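Local coordinates for protein putative thiol-disulfide isomerase or thioredoxin (Salmonella enterica subsp. enterica serovar Typhimurium, PDB 3L9V) that probably catalyses the formation or exchange of disulfide bonds in other proteins, as a DsbA-like thiol-disulfide oxidoreductase of the thioredoxin fold, at residues F32-L46 against F170-L182. Sequence-based numbering, arbitrary orientation.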
ATOM      1  N   PHE A  32      -2.721   7.744   6.053  1.00 21.33           N
ATOM      2  CA  PHE A  32      -1.271   7.755   5.781  1.00 23.34           C
ATOM      3  C   PHE A  32      -0.973   8.248   4.352  1.00 29.53           C
ATOM      4  O   PHE A  32      -0.020   9.000   4.113  1.00 28.09           O
ATOM      5  CB  PHE A  32      -0.645   6.362   5.947  1.00 25.25           C
ATOM      6  CG  PHE A  32      -0.340   5.989   7.364  1.00 36.50           C
ATOM      7  CD1 PHE A  32      -0.921   6.673   8.427  1.00 35.72           C
ATOM      8  CD2 PHE A  32       0.523   4.942   7.640  1.00 32.34           C
ATOM      9  CE1 PHE A  32      -0.638   6.319   9.734  1.00 36.90           C
ATOM     10  CE2 PHE A  32       0.814   4.589   8.952  1.00 32.20           C
ATOM     11  CZ  PHE A  32       0.229   5.272   9.995  1.00 33.74           C
ATOM     12  N   SER A  33      -1.781   7.790   3.402  1.00 29.88           N
ATOM     13  CA  SER A  33      -1.499   8.029   1.992  1.00 27.04           C
ATOM     14  C   SER A  33      -1.957   9.419   1.565  1.00 30.75           C
ATOM     15  O   SER A  33      -1.231  10.142   0.886  1.00 31.21           O
ATOM     16  CB  SER A  33      -2.212   6.979   1.134  1.00 34.20           C
ATOM     17  OG  SER A  33      -2.271   7.373  -0.226  1.00 36.00           O
ATOM     18  N   GLN A  34      -3.168   9.786   1.972  1.00 30.35           N
ATOM     19  CA  GLN A  34      -3.876  10.894   1.334  1.00 32.68           C
ATOM     20  C   GLN A  34      -4.058  12.171   2.176  1.00 36.70           C
ATOM     21  O   GLN A  34      -4.115  13.260   1.612  1.00 28.05           O
ATOM     22  CB  GLN A  34      -5.254  10.403   0.853  1.00 35.19           C
ATOM     23  CG  GLN A  34      -5.189   9.250  -0.140  1.00 30.51           C
ATOM     24  CD  GLN A  34      -4.543   9.665  -1.441  1.00 34.60           C
ATOM     25  OE1 GLN A  34      -5.249  10.497  -2.188  1.00 29.72           O
ATOM     26  NE2 GLN A  34      -3.415   9.258  -1.771  1.00 34.97           N
ATOM     27  N   THR A  35      -4.164  12.061   3.502  1.00 33.69           N
ATOM     28  CA  THR A  35      -4.447  13.256   4.292  0.82 33.61           C
ATOM     29  C   THR A  35      -3.374  13.658   5.290  1.00 36.50           C
ATOM     30  O   THR A  35      -3.259  14.833   5.635  1.00 39.99           O
ATOM     31  CB  THR A  35      -5.764  13.133   5.028  0.82 31.91           C
ATOM     32  OG1 THR A  35      -5.670  12.071   5.978  0.82 26.52           O
ATOM     33  CG2 THR A  35      -6.871  12.818   4.032  0.82 30.45           C
HETATM   34  N   MSE A  36      -2.568  12.715   5.750  1.00 40.26           N
HETATM   35  CA  MSE A  36      -1.584  13.074   6.765  1.00 37.65           C
HETATM   36  C   MSE A  36      -0.157  13.136   6.271  1.00 34.21           C
HETATM   37  O   MSE A  36       0.733  13.495   7.026  1.00 34.74           O
HETATM   38  CB  MSE A  36      -1.676  12.117   7.941  1.00 34.51           C
HETATM   39  CG  MSE A  36      -2.979  12.234   8.684  1.00 35.49           C
HETATM   40 SE   MSE A  36      -2.979  11.043  10.206  1.00 50.49          SE
HETATM   41  CE  MSE A  36      -4.713  11.606  10.926  1.00 82.39           C
ATOM     42  N   GLY A  37       0.059  12.761   5.016  1.00 29.54           N
ATOM     43  CA  GLY A  37       1.382  12.820   4.415  1.00 29.71           C
ATOM     44  C   GLY A  37       2.428  11.928   5.070  1.00 27.61           C
ATOM     45  O   GLY A  37       3.612  12.247   5.019  1.00 34.41           O
ATOM     46  N   VAL A  38       1.993  10.840   5.701  1.00 30.22           N
ATOM     47  CA  VAL A  38       2.919   9.894   6.322  1.00 27.33           C
ATOM     48  C   VAL A  38       3.692   9.110   5.244  1.00 30.65           C
ATOM     49  O   VAL A  38       4.906   9.002   5.316  1.00 29.30           O
ATOM     50  CB  VAL A  38       2.183   8.952   7.294  1.00 31.00           C
ATOM     51  CG1 VAL A  38       3.089   7.831   7.772  1.00 36.85           C
ATOM     52  CG2 VAL A  38       1.630   9.744   8.498  1.00 28.31           C
ATOM     53  N   ASP A  39       2.994   8.572   4.242  1.00 27.94           N
ATOM     54  CA  ASP A  39       3.683   7.917   3.124  1.00 32.61           C
ATOM     55  C   ASP A  39       4.752   8.849   2.524  1.00 30.10           C
ATOM     56  O   ASP A  39       5.902   8.455   2.283  1.00 29.50           O
ATOM     57  CB  ASP A  39       2.693   7.457   2.040  1.00 38.04           C
ATOM     58  CG  ASP A  39       1.972   6.161   2.401  1.00 35.08           C
ATOM     59  OD1 ASP A  39       2.188   5.631   3.515  1.00 35.55           O
ATOM     60  OD2 ASP A  39       1.194   5.655   1.559  1.00 35.68           O
ATOM     61  N   GLN A  40       4.385  10.100   2.304  1.00 31.84           N
ATOM     62  CA  GLN A  40       5.312  11.052   1.696  1.00 30.33           C
ATOM     63  C   GLN A  40       6.502  11.347   2.614  1.00 33.47           C
ATOM     64  O   GLN A  40       7.637  11.394   2.159  1.00 26.63           O
ATOM     65  CB  GLN A  40       4.567  12.335   1.327  1.00 31.76           C
ATOM     66  CG  GLN A  40       5.427  13.493   0.917  1.00 39.80           C
ATOM     67  CD  GLN A  40       4.627  14.800   0.871  1.00 61.32           C
ATOM     68  OE1 GLN A  40       3.421  14.797   0.597  1.00 66.03           O
ATOM     69  NE2 GLN A  40       5.297  15.919   1.146  1.00 65.32           N
ATOM     70  N   ALA A  41       6.240  11.535   3.904  1.00 29.28           N
ATOM     71  CA  ALA A  41       7.321  11.757   4.867  1.00 33.31           C
ATOM     72  C   ALA A  41       8.288  10.561   4.906  1.00 27.37           C
ATOM     73  O   ALA A  41       9.482  10.724   5.088  1.00 32.45           O
ATOM     74  CB  ALA A  41       6.752  12.057   6.264  1.00 23.76           C
ATOM     75  N   ILE A  42       7.752   9.360   4.739  1.00 30.93           N
ATOM     76  CA  ILE A  42       8.575   8.158   4.666  1.00 34.84           C
ATOM     77  C   ILE A  42       9.418   8.158   3.378  1.00 38.51           C
ATOM     78  O   ILE A  42      10.616   7.888   3.414  1.00 34.56           O
ATOM     79  CB  ILE A  42       7.705   6.876   4.783  1.00 31.46           C
ATOM     80  CG1 ILE A  42       7.228   6.685   6.223  1.00 21.43           C
ATOM     81  CG2 ILE A  42       8.482   5.638   4.365  1.00 32.33           C
ATOM     82  CD1 ILE A  42       6.271   5.501   6.382  1.00 23.15           C
ATOM     83  N   ARG A  43       8.807   8.483   2.240  1.00 30.75           N
ATOM     84  CA  ARG A  43       9.568   8.508   1.000  1.00 31.15           C
ATOM     85  C   ARG A  43      10.692   9.531   1.125  1.00 34.75           C
ATOM     86  O   ARG A  43      11.788   9.349   0.609  1.00 30.03           O
ATOM     87  CB  ARG A  43       8.652   8.825  -0.194  1.00 29.44           C
ATOM     88  CG  ARG A  43       7.833   7.609  -0.643  1.00 23.77           C
ATOM     89  CD  ARG A  43       6.863   7.943  -1.790  1.00 30.69           C
ATOM     90  NE  ARG A  43       6.125   6.741  -2.156  1.00 36.49           N
ATOM     91  CZ  ARG A  43       4.832   6.539  -1.925  1.00 44.20           C
ATOM     92  NH1 ARG A  43       4.104   7.491  -1.357  1.00 44.98           N
ATOM     93  NH2 ARG A  43       4.269   5.387  -2.280  1.00 40.55           N
ATOM     94  N   HIS A  44      10.418  10.593   1.865  1.00 32.12           N
ATOM     95  CA  HIS A  44      11.390  11.645   2.059  1.00 35.49           C
ATOM     96  C   HIS A  44      12.638  11.208   2.838  1.00 37.09           C
ATOM     97  O   HIS A  44      13.662  11.870   2.768  1.00 35.61           O
ATOM     98  CB  HIS A  44      10.737  12.864   2.721  1.00 43.34           C
ATOM     99  CG  HIS A  44      11.682  14.003   2.940  1.00 54.14           C
ATOM    100  ND1 HIS A  44      12.128  14.372   4.191  1.00 61.25           N
ATOM    101  CD2 HIS A  44      12.280  14.842   2.062  1.00 59.75           C
ATOM    102  CE1 HIS A  44      12.952  15.399   4.074  1.00 65.78           C
ATOM    103  NE2 HIS A  44      13.063  15.702   2.797  1.00 64.33           N
ATOM    104  N   VAL A  45      12.580  10.106   3.573  1.00 33.87           N
ATOM    105  CA  VAL A  45      13.784   9.690   4.286  1.00 35.06           C
ATOM    106  C   VAL A  45      14.408   8.452   3.664  1.00 34.56           C
ATOM    107  O   VAL A  45      15.338   7.885   4.215  1.00 33.28           O
ATOM    108  CB  VAL A  45      13.549   9.503   5.808  1.00 30.91           C
ATOM    109  CG1 VAL A  45      13.034  10.803   6.421  1.00 33.47           C
ATOM    110  CG2 VAL A  45      12.577   8.352   6.082  1.00 28.21           C
ATOM    111  N   LEU A  46      13.909   8.047   2.500  1.00 26.70           N
ATOM    112  CA  LEU A  46      14.494   6.905   1.817  1.00 30.77           C
ATOM    113  C   LEU A  46      15.925   7.214   1.425  1.00 32.08           C
ATOM    114  O   LEU A  46      16.178   8.227   0.797  1.00 37.67           O
ATOM    115  CB  LEU A  46      13.702   6.580   0.561  1.00 36.09           C
ATOM    116  CG  LEU A  46      12.385   5.821   0.741  1.00 36.84           C
ATOM    117  CD1 LEU A  46      11.681   5.698  -0.622  1.00 30.19           C
ATOM    118  CD2 LEU A  46      12.630   4.457   1.363  1.00 27.83           C
ATOM    119  N   PHE A 170       2.640  13.633  14.870  1.00 19.97           N
ATOM    120  CA  PHE A 170       2.458  12.206  14.606  1.00 24.49           C
ATOM    121  C   PHE A 170       3.268  11.789  13.383  1.00 26.42           C
ATOM    122  O   PHE A 170       4.001  10.819  13.426  1.00 27.73           O
ATOM    123  CB  PHE A 170       0.988  11.805  14.401  1.00 21.59           C
ATOM    124  CG  PHE A 170       0.787  10.308  14.296  1.00 27.49           C
ATOM    125  CD1 PHE A 170       0.974   9.647  13.086  1.00 27.61           C
ATOM    126  CD2 PHE A 170       0.447   9.565  15.410  1.00 26.97           C
ATOM    127  CE1 PHE A 170       0.823   8.276  12.993  1.00 29.36           C
ATOM    128  CE2 PHE A 170       0.296   8.191  15.320  1.00 32.24           C
ATOM    129  CZ  PHE A 170       0.487   7.547  14.109  1.00 30.33           C
ATOM    130  N   ARG A 171       3.107  12.522  12.292  1.00 27.11           N
ATOM    131  CA  ARG A 171       3.821  12.241  11.051  1.00 32.00           C
ATOM    132  C   ARG A 171       5.347  12.264  11.231  1.00 33.32           C
ATOM    133  O   ARG A 171       6.060  11.372  10.774  1.00 32.24           O
ATOM    134  CB  ARG A 171       3.412  13.265   9.991  1.00 27.15           C
ATOM    135  CG  ARG A 171       4.272  13.260   8.735  1.00 28.22           C
ATOM    136  CD  ARG A 171       3.714  14.245   7.682  1.00 32.82           C
ATOM    137  NE  ARG A 171       3.908  15.645   8.049  1.00 34.58           N
ATOM    138  CZ  ARG A 171       2.954  16.576   8.080  1.00 32.51           C
ATOM    139  NH1 ARG A 171       1.702  16.291   7.765  1.00 30.49           N
ATOM    140  NH2 ARG A 171       3.266  17.811   8.426  1.00 41.26           N
ATOM    141  N   SER A 172       5.841  13.296  11.904  1.00 31.15           N
ATOM    142  CA  SER A 172       7.275  13.437  12.126  1.00 32.49           C
ATOM    143  C   SER A 172       7.838  12.299  12.975  1.00 29.96           C
ATOM    144  O   SER A 172       8.932  11.791  12.704  1.00 26.75           O
ATOM    145  CB  SER A 172       7.597  14.770  12.803  1.00 36.47           C
ATOM    146  OG  SER A 172       7.203  15.855  11.988  1.00 53.02           O
ATOM    147  N   ARG A 173       7.100  11.905  14.005  1.00 24.94           N
ATOM    148  CA  ARG A 173       7.596  10.853  14.882  1.00 24.20           C
ATOM    149  C   ARG A 173       7.586   9.499  14.199  1.00 26.57           C
ATOM    150  O   ARG A 173       8.519   8.722  14.357  1.00 31.61           O
ATOM    151  CB  ARG A 173       6.837  10.831  16.208  1.00 27.88           C
ATOM    152  CG  ARG A 173       7.114  12.080  17.020  1.00 23.71           C
ATOM    153  CD  ARG A 173       6.087  12.292  18.124  1.00 26.65           C
ATOM    154  NE  ARG A 173       6.259  13.627  18.672  1.00 37.13           N
ATOM    155  CZ  ARG A 173       5.480  14.174  19.594  1.00 38.62           C
ATOM    156  NH1 ARG A 173       4.448  13.505  20.079  1.00 34.61           N
ATOM    157  NH2 ARG A 173       5.736  15.401  20.019  1.00 40.30           N
ATOM    158  N   TYR A 174       6.545   9.226  13.417  1.00 26.25           N
ATOM    159  CA  TYR A 174       6.456   7.973  12.674  1.00 25.64           C
ATOM    160  C   TYR A 174       7.610   7.875  11.666  1.00 24.80           C
ATOM    161  O   TYR A 174       8.310   6.863  11.607  1.00 30.39           O
ATOM    162  CB  TYR A 174       5.105   7.873  11.951  1.00 33.22           C
ATOM    163  CG  TYR A 174       4.697   6.474  11.541  1.00 29.79           C
ATOM    164  CD1 TYR A 174       3.919   5.683  12.376  1.00 29.16           C
ATOM    165  CD2 TYR A 174       5.080   5.950  10.315  1.00 31.32           C
ATOM    166  CE1 TYR A 174       3.538   4.404  11.999  1.00 31.27           C
ATOM    167  CE2 TYR A 174       4.704   4.673   9.929  1.00 26.33           C
ATOM    168  CZ  TYR A 174       3.943   3.911  10.764  1.00 30.97           C
ATOM    169  OH  TYR A 174       3.567   2.660  10.363  1.00 27.91           O
ATOM    170  N   ALA A 175       7.813   8.940  10.897  1.00 24.15           N
ATOM    171  CA  ALA A 175       8.900   8.982   9.921  1.00 32.49           C
ATOM    172  C   ALA A 175      10.292   8.923  10.576  1.00 33.47           C
ATOM    173  O   ALA A 175      11.213   8.343  10.010  1.00 27.39           O
ATOM    174  CB  ALA A 175       8.787  10.224   9.026  1.00 29.49           C
ATOM    175  N   ALA A 176      10.430   9.529  11.756  1.00 26.00           N
ATOM    176  CA  ALA A 176      11.698   9.531  12.471  1.00 26.04           C
ATOM    177  C   ALA A 176      12.122   8.106  12.794  1.00 24.36           C
ATOM    178  O   ALA A 176      13.283   7.733  12.621  1.00 30.32           O
ATOM    179  CB  ALA A 176      11.608  10.371  13.748  1.00 27.08           C
ATOM    180  N   VAL A 177      11.167   7.299  13.235  1.00 26.45           N
ATOM    181  CA  VAL A 177      11.452   5.909  13.524  1.00 28.85           C
ATOM    182  C   VAL A 177      11.802   5.114  12.261  1.00 32.34           C
ATOM    183  O   VAL A 177      12.736   4.321  12.261  1.00 27.38           O
ATOM    184  CB  VAL A 177      10.310   5.245  14.326  1.00 27.35           C
ATOM    185  CG1 VAL A 177      10.471   3.734  14.346  1.00 19.78           C
ATOM    186  CG2 VAL A 177      10.299   5.803  15.740  1.00 33.15           C
ATOM    187  N   VAL A 178      11.069   5.335  11.179  1.00 27.11           N
ATOM    188  CA  VAL A 178      11.418   4.673   9.926  1.00 20.10           C
ATOM    189  C   VAL A 178      12.788   5.080   9.428  1.00 21.87           C
ATOM    190  O   VAL A 178      13.577   4.238   8.996  1.00 30.31           O
ATOM    191  CB  VAL A 178      10.379   4.923   8.845  1.00 26.72           C
ATOM    192  CG1 VAL A 178      10.905   4.419   7.479  1.00 20.34           C
ATOM    193  CG2 VAL A 178       9.107   4.219   9.238  1.00 21.05           C
ATOM    194  N   ARG A 179      13.058   6.383   9.481  1.00 24.34           N
ATOM    195  CA  ARG A 179      14.372   6.922   9.167  1.00 25.78           C
ATOM    196  C   ARG A 179      15.477   6.205   9.977  1.00 29.28           C
ATOM    197  O   ARG A 179      16.435   5.674   9.411  1.00 31.26           O
ATOM    198  CB  ARG A 179      14.396   8.430   9.441  1.00 28.82           C
ATOM    199  CG  ARG A 179      15.722   9.154   9.055  1.00 34.23           C
ATOM    200  CD  ARG A 179      15.880  10.485   9.828  1.00 30.11           C
ATOM    201  NE  ARG A 179      16.120  10.211  11.237  1.00 29.67           N
ATOM    202  CZ  ARG A 179      15.629  10.909  12.259  1.00 32.80           C
ATOM    203  NH1 ARG A 179      14.849  11.964  12.053  1.00 28.21           N
ATOM    204  NH2 ARG A 179      15.931  10.545  13.500  1.00 35.42           N
ATOM    205  N   LYS A 180      15.334   6.184  11.297  1.00 22.97           N
ATOM    206  CA  LYS A 180      16.293   5.485  12.159  1.00 24.98           C
ATOM    207  C   LYS A 180      16.582   4.052  11.702  1.00 25.75           C
ATOM    208  O   LYS A 180      17.723   3.622  11.620  1.00 31.40           O
ATOM    209  CB  LYS A 180      15.792   5.481  13.600  1.00 24.97           C
ATOM    210  CG  LYS A 180      16.586   4.546  14.518  1.00 38.41           C
ATOM    211  CD  LYS A 180      16.169   4.721  15.978  1.00 43.54           C
ATOM    212  CE  LYS A 180      14.733   4.239  16.207  1.00 44.68           C
ATOM    213  NZ  LYS A 180      14.253   4.583  17.582  1.00 42.81           N
ATOM    214  N   LEU A 181      15.520   3.318  11.397  1.00 29.50           N
ATOM    215  CA  LEU A 181      15.622   1.921  11.021  1.00 26.66           C
ATOM    216  C   LEU A 181      16.209   1.719   9.630  1.00 30.42           C
ATOM    217  O   LEU A 181      16.685   0.631   9.297  1.00 22.80           O
ATOM    218  CB  LEU A 181      14.250   1.261  11.105  1.00 23.87           C
ATOM    219  CG  LEU A 181      13.686   1.095  12.517  1.00 35.84           C
ATOM    220  CD1 LEU A 181      12.271   0.526  12.443  1.00 26.03           C
ATOM    221  CD2 LEU A 181      14.585   0.203  13.383  1.00 26.78           C
ATOM    222  N   LEU A 182      16.163   2.768   8.817  1.00 24.34           N
ATOM    223  CA  LEU A 182      16.794   2.724   7.515  1.00 32.10           C
ATOM    224  C   LEU A 182      18.277   3.075   7.589  1.00 33.43           C
ATOM    225  O   LEU A 182      18.977   2.974   6.596  1.00 35.39           O
ATOM    226  CB  LEU A 182      16.108   3.707   6.578  1.00 26.02           C
ATOM    227  CG  LEU A 182      14.805   3.137   6.001  1.00 27.07           C
ATOM    228  CD1 LEU A 182      13.949   4.238   5.414  1.00 25.17           C
ATOM    229  CD2 LEU A 182      15.173   2.133   4.961  1.00 31.46           C
TER
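Arg-171 reaches from helix 167-182 to the break between helices 27-35 and 38-43, where its NH1 gives a hydrogen bond to the backbone O of Met-36, a selenomethionine, at 3.1 Å. The N-H points almost straight at the oxygen (174°), which lies in the guanidinium plane, while the donor itself stands above the carbonyl plane. A bend at chi3 folds the arginine back to this carbonyl, and its CG rests on Ala-41 CB at 3.7 Å. The junction, with Gly-37 as N-cap of helix 38-43, illustrates how one long side chain can give its polar end to a carbonyl at a helix break while its aliphatic part packs on the next helix.

Beyond it the contact is apolar. Phe-32 turns its edge to one face of Tyr-174 in an edge-to-face pair, centroids 5.0 Å apart and planes at 66°. Val-38 places CG1, anti to its backbone N, 3.7 Å from Tyr-174 CD2; Ile-42 CD1 meets the rim of the tyrosine in the ring plane. The phenol OH is hydrogen-bonded to Asn-159. Ala-41 CB and Ala-175 CB, each pointing toward the other helix, approach to 3.9 Å, and such small residues suit the axes of segments 38-43 and 170-182, which come within 9.0 Å and cross at -35°. Farther along, Val-45 lies across the CB and CG of Arg-179, and Leu-182 CD1 closes the row against Leu-46 CD2.

Tyr-174, Val-178 and Leu-182 also touch strand 148-151, and Ile-42 touches Met-52 of strand 52-56. Helix 167-182 thus packs on the central sheet beside helix 38-43, which follows the helix with a CxxC at its start, probably the redox site, as in the thioredoxin fold of DsbA proteins.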